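Local coordinates for protein importin-95 (Chaetomium thermophilum, PDB 4XRI) that probably carries cargo proteins into the nucleus as a flexible importin-beta transport receptor and is thought to bind a small GTPase, at residues G496-N507 with F537-A548. The protein carries 2 engineered substitutions. Numbering follows the deposited sequence.
Sequences GAAQNPLTPHFN and FVQNAANDSLSA. With SO4 (sulfate ion), chain B.
Phe506 packs against Ser545 where two inter-helix connections of the importin-beta HEAT-repeat superhelix, one on each side of the pair of helices 503-516 and 524-539, meet: segment 496-507 leads into the first of these helices, and segment 537-548 joins the second to helix 546-567. The contact is CH-pi: Ser545 CB lies 4.0 Å from the Phe506 ring centroid and 22° off its normal. With CG anti to the backbone N (chi1 -173°), the ring is carried toward 537-548, its CE2 atom 3.7 Å from Ala541 CB, while Ala548 CB sits at the ring edge. Beside it, Leu502 CD1 touches Phe537 CE2 at 3.6 Å, the two side chains crossing at about a right angle.

At Ala497 and Ala498 the backbones themselves join: Asp544 N donates to Ala498 O (3.0 Å, N-H...O 156°), lying in the carbonyl plane on a lone pair, and a weak bond runs from Asn543 N to Ala497 O. A sulfate, probably from the crystallisation liquor, accepts from Gln499 N and more weakly from Ala498 N.

In the next shell, Asn500 and Thr503 form a capping box at the turn leading into helix 503-516. Asn500 N donates almost straight to Thr503 OG1, Asn500 OD1 accepts a weak capping bond from Leu502 N, and Asn500 ND2 is bonded to Ala492 O. Arg596 of helix 573-597 grips Asn543 OD1 and Ala541 O. One water bridges the two segments, donating to Thr503 OG1, accepting from Ala542 N and lying 2.7 Å from Ser545 OG.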
loop_
_atom_site.group_PDB
_atom_site.type_symbol
_atom_site.label_atom_id
_atom_site.label_comp_id
_atom_site.label_asym_id
_atom_site.label_seq_id
_atom_site.Cartn_x
_atom_site.Cartn_y
_atom_site.Cartn_z
ATOM N N GLY A 496 16.805 -15.667 -24.699
ATOM C CA GLY A 496 17.454 -16.665 -25.529
ATOM C C GLY A 496 18.935 -16.413 -25.735
ATOM O O GLY A 496 19.629 -17.230 -26.340
ATOM N N ALA A 497 19.422 -15.283 -25.231
ATOM C CA ALA A 497 20.819 -14.908 -25.422
ATOM C C ALA A 497 21.757 -15.861 -24.696
ATOM O O ALA A 497 21.426 -16.391 -23.634
ATOM C CB ALA A 497 21.058 -13.482 -24.957
ATOM N N ALA A 498 22.931 -16.073 -25.277
ATOM C CA ALA A 498 23.938 -16.922 -24.662
ATOM C C ALA A 498 24.672 -16.163 -23.566
ATOM O O ALA A 498 25.107 -16.752 -22.578
ATOM C CB ALA A 498 24.917 -17.433 -25.706
ATOM N N GLN A 499 24.805 -14.851 -23.744
ATOM C CA GLN A 499 25.540 -14.021 -22.793
ATOM C C GLN A 499 24.903 -12.649 -22.577
ATOM O O GLN A 499 24.194 -12.134 -23.441
ATOM C CB GLN A 499 26.989 -13.841 -23.257
ATOM C CG GLN A 499 27.811 -15.117 -23.244
ATOM C CD GLN A 499 29.255 -14.891 -23.638
ATOM O OE1 GLN A 499 30.174 -15.306 -22.931
ATOM N NE2 GLN A 499 29.465 -14.233 -24.774
ATOM N N ASN A 500 25.159 -12.074 -21.406
ATOM C CA ASN A 500 24.827 -10.683 -21.125
ATOM C C ASN A 500 26.052 -10.047 -20.457
ATOM O O ASN A 500 27.000 -10.762 -20.143
ATOM C CB ASN A 500 23.554 -10.586 -20.263
ATOM C CG ASN A 500 23.692 -11.249 -18.899
ATOM O OD1 ASN A 500 24.725 -11.151 -18.234
ATOM N ND2 ASN A 500 22.627 -11.917 -18.469
ATOM N N PRO A 501 26.056 -8.713 -20.258
ATOM C CA PRO A 501 27.267 -8.097 -19.693
ATOM C C PRO A 501 27.763 -8.691 -18.369
ATOM O O PRO A 501 28.966 -8.651 -18.108
ATOM C CB PRO A 501 26.843 -6.640 -19.485
ATOM C CG PRO A 501 25.833 -6.401 -20.535
ATOM C CD PRO A 501 25.075 -7.691 -20.673
ATOM N N LEU A 502 26.865 -9.237 -17.556
ATOM C CA LEU A 502 27.247 -9.744 -16.239
ATOM C C LEU A 502 27.778 -11.174 -16.271
ATOM O O LEU A 502 28.325 -11.658 -15.282
ATOM C CB LEU A 502 26.062 -9.671 -15.278
ATOM C CG LEU A 502 25.899 -8.367 -14.501
ATOM C CD1 LEU A 502 24.798 -8.506 -13.460
ATOM C CD2 LEU A 502 27.213 -7.971 -13.845
ATOM N N THR A 503 27.613 -11.844 -17.407
ATOM C CA THR A 503 27.995 -13.249 -17.546
ATOM C C THR A 503 29.461 -13.541 -17.191
ATOM O O THR A 503 29.739 -14.505 -16.475
ATOM C CB THR A 503 27.733 -13.759 -18.978
ATOM O OG1 THR A 503 26.384 -13.468 -19.355
ATOM C CG2 THR A 503 27.966 -15.261 -19.059
ATOM N N PRO A 504 30.413 -12.722 -17.687
ATOM C CA PRO A 504 31.786 -13.020 -17.264
ATOM C C PRO A 504 32.036 -12.713 -15.785
ATOM O O PRO A 504 33.099 -13.056 -15.265
ATOM C CB PRO A 504 32.634 -12.109 -18.160
ATOM C CG PRO A 504 31.732 -10.989 -18.519
ATOM C CD PRO A 504 30.378 -11.612 -18.659
ATOM N N HIS A 505 31.074 -12.077 -15.123
ATOM C CA HIS A 505 31.186 -11.785 -13.697
ATOM C C HIS A 505 30.291 -12.689 -12.856
ATOM O O HIS A 505 30.327 -12.629 -11.627
ATOM C CB HIS A 505 30.828 -10.325 -13.412
ATOM C CG HIS A 505 31.684 -9.335 -14.138
ATOM N ND1 HIS A 505 31.212 -8.578 -15.189
ATOM C CD2 HIS A 505 32.975 -8.974 -13.962
ATOM C CE1 HIS A 505 32.179 -7.793 -15.630
ATOM N NE2 HIS A 505 33.259 -8.014 -14.904
ATOM N N PHE A 506 29.496 -13.522 -13.523
ATOM C CA PHE A 506 28.456 -14.304 -12.857
ATOM C C PHE A 506 28.986 -15.229 -11.763
ATOM O O PHE A 506 28.543 -15.155 -10.615
ATOM C CB PHE A 506 27.677 -15.131 -13.881
ATOM C CG PHE A 506 26.477 -15.826 -13.303
ATOM C CD1 PHE A 506 26.529 -17.168 -12.965
ATOM C CD2 PHE A 506 25.300 -15.131 -13.085
ATOM C CE1 PHE A 506 25.426 -17.805 -12.427
ATOM C CE2 PHE A 506 24.193 -15.762 -12.551
ATOM C CZ PHE A 506 24.256 -17.100 -12.221
ATOM N N ASN A 507 29.928 -16.096 -12.123
ATOM C CA ASN A 507 30.468 -17.078 -11.185
ATOM C C ASN A 507 31.088 -16.438 -9.949
ATOM O O ASN A 507 30.892 -16.916 -8.832
ATOM C CB ASN A 507 31.499 -17.966 -11.881
ATOM C CG ASN A 507 30.867 -18.913 -12.880
ATOM O OD1 ASN A 507 29.684 -18.792 -13.206
ATOM N ND2 ASN A 507 31.650 -19.862 -13.375
ATOM N N PHE A 537 20.122 -12.410 -9.661
ATOM C CA PHE A 537 21.219 -12.767 -10.558
ATOM C C PHE A 537 20.878 -14.025 -11.352
ATOM O O PHE A 537 21.155 -14.112 -12.548
ATOM C CB PHE A 537 22.518 -12.974 -9.775
ATOM C CG PHE A 537 23.402 -11.759 -9.733
ATOM C CD1 PHE A 537 23.121 -10.706 -8.878
ATOM C CD2 PHE A 537 24.521 -11.676 -10.544
ATOM C CE1 PHE A 537 23.937 -9.591 -8.838
ATOM C CE2 PHE A 537 25.339 -10.567 -10.508
ATOM C CZ PHE A 537 25.047 -9.522 -9.655
ATOM N N VAL A 538 20.266 -14.992 -10.675
ATOM C CA VAL A 538 19.863 -16.242 -11.308
ATOM C C VAL A 538 18.760 -16.016 -12.331
ATOM O O VAL A 538 18.838 -16.509 -13.458
ATOM C CB VAL A 538 19.377 -17.273 -10.267
ATOM C CG1 VAL A 538 18.657 -18.426 -10.952
ATOM C CG2 VAL A 538 20.546 -17.780 -9.448
ATOM N N GLN A 539 17.732 -15.273 -11.925
ATOM C CA GLN A 539 16.600 -14.968 -12.796
ATOM C C GLN A 539 17.049 -14.376 -14.132
ATOM O O GLN A 539 16.500 -14.709 -15.183
ATOM C CB GLN A 539 15.633 -13.997 -12.108
ATOM C CG GLN A 539 14.927 -14.555 -10.885
ATOM C CD GLN A 539 14.035 -13.527 -10.215
ATOM O OE1 GLN A 539 13.734 -12.481 -10.790
ATOM N NE2 GLN A 539 13.615 -13.814 -8.988
ATOM N N ASN A 540 18.054 -13.510 -14.078
ATOM C CA ASN A 540 18.512 -12.781 -15.253
ATOM C C ASN A 540 19.771 -13.367 -15.886
ATOM O O ASN A 540 20.429 -12.712 -16.697
ATOM C CB ASN A 540 18.768 -11.321 -14.886
ATOM C CG ASN A 540 17.519 -10.611 -14.408
ATOM O OD1 ASN A 540 16.740 -10.099 -15.210
ATOM N ND2 ASN A 540 17.319 -10.577 -13.094
ATOM N N ALA A 541 20.105 -14.599 -15.518
ATOM C CA ALA A 541 21.315 -15.237 -16.018
ATOM C C ALA A 541 21.151 -15.672 -17.470
ATOM O O ALA A 541 20.055 -16.024 -17.903
ATOM C CB ALA A 541 21.681 -16.429 -15.146
ATOM N N ALA A 542 22.248 -15.645 -18.220
ATOM C CA ALA A 542 22.229 -16.082 -19.611
ATOM C C ALA A 542 22.600 -17.560 -19.714
ATOM O O ALA A 542 23.039 -18.168 -18.735
ATOM C CB ALA A 542 23.165 -15.237 -20.444
ATOM N N ASN A 543 22.423 -18.124 -20.905
ATOM C CA ASN A 543 22.562 -19.563 -21.116
ATOM C C ASN A 543 23.958 -20.117 -20.844
ATOM O O ASN A 543 24.104 -21.274 -20.451
ATOM C CB ASN A 543 22.155 -19.912 -22.544
ATOM C CG ASN A 543 20.692 -19.636 -22.814
ATOM O OD1 ASN A 543 19.855 -19.743 -21.917
ATOM N ND2 ASN A 543 20.374 -19.272 -24.052
ATOM N N ASP A 544 24.979 -19.293 -21.041
ATOM C CA ASP A 544 26.349 -19.703 -20.750
ATOM C C ASP A 544 26.539 -20.015 -19.267
ATOM O O ASP A 544 27.490 -20.699 -18.883
ATOM C CB ASP A 544 27.341 -18.620 -21.183
ATOM C CG ASP A 544 27.635 -18.653 -22.673
ATOM O OD1 ASP A 544 28.717 -18.174 -23.074
ATOM O OD2 ASP A 544 26.787 -19.155 -23.442
ATOM N N SER A 545 25.628 -19.511 -18.440
ATOM C CA SER A 545 25.731 -19.658 -16.993
ATOM C C SER A 545 24.873 -20.797 -16.442
ATOM O O SER A 545 24.845 -21.025 -15.233
ATOM C CB SER A 545 25.332 -18.351 -16.301
ATOM O OG SER A 545 26.271 -17.318 -16.540
ATOM N N LEU A 546 24.178 -21.508 -17.325
ATOM C CA LEU A 546 23.214 -22.523 -16.898
ATOM C C LEU A 546 23.833 -23.636 -16.052
ATOM O O LEU A 546 23.237 -24.078 -15.070
ATOM C CB LEU A 546 22.519 -23.134 -18.112
ATOM C CG LEU A 546 21.419 -22.271 -18.726
ATOM C CD1 LEU A 546 20.682 -23.038 -19.808
ATOM C CD2 LEU A 546 20.454 -21.792 -17.655
ATOM N N SER A 547 25.026 -24.081 -16.432
ATOM C CA SER A 547 25.723 -25.114 -15.677
ATOM C C SER A 547 26.085 -24.615 -14.281
ATOM O O SER A 547 26.066 -25.377 -13.312
ATOM C CB SER A 547 26.976 -25.564 -16.429
ATOM O OG SER A 547 27.689 -24.451 -16.941
ATOM N N ALA A 548 26.402 -23.328 -14.188
ATOM C CA ALA A 548 26.695 -22.694 -12.908
ATOM C C ALA A 548 25.443 -22.646 -12.035
ATOM O O ALA A 548 25.500 -22.925 -10.838
ATOM C CB ALA A 548 27.256 -21.289 -13.120
HETATM S S SO4 B . 24.386 -13.932 -27.995
HETATM O O1 SO4 B . 23.122 -14.568 -28.356
HETATM O O2 SO4 B . 25.496 -14.762 -28.453
HETATM O O3 SO4 B . 24.470 -12.617 -28.623
HETATM O O4 SO4 B . 24.463 -13.780 -26.545
HETATM O O HOH W 1 24.976 -15.118 -17.354
HETATM O O HOH W 2 28.673 -18.243 -15.760
#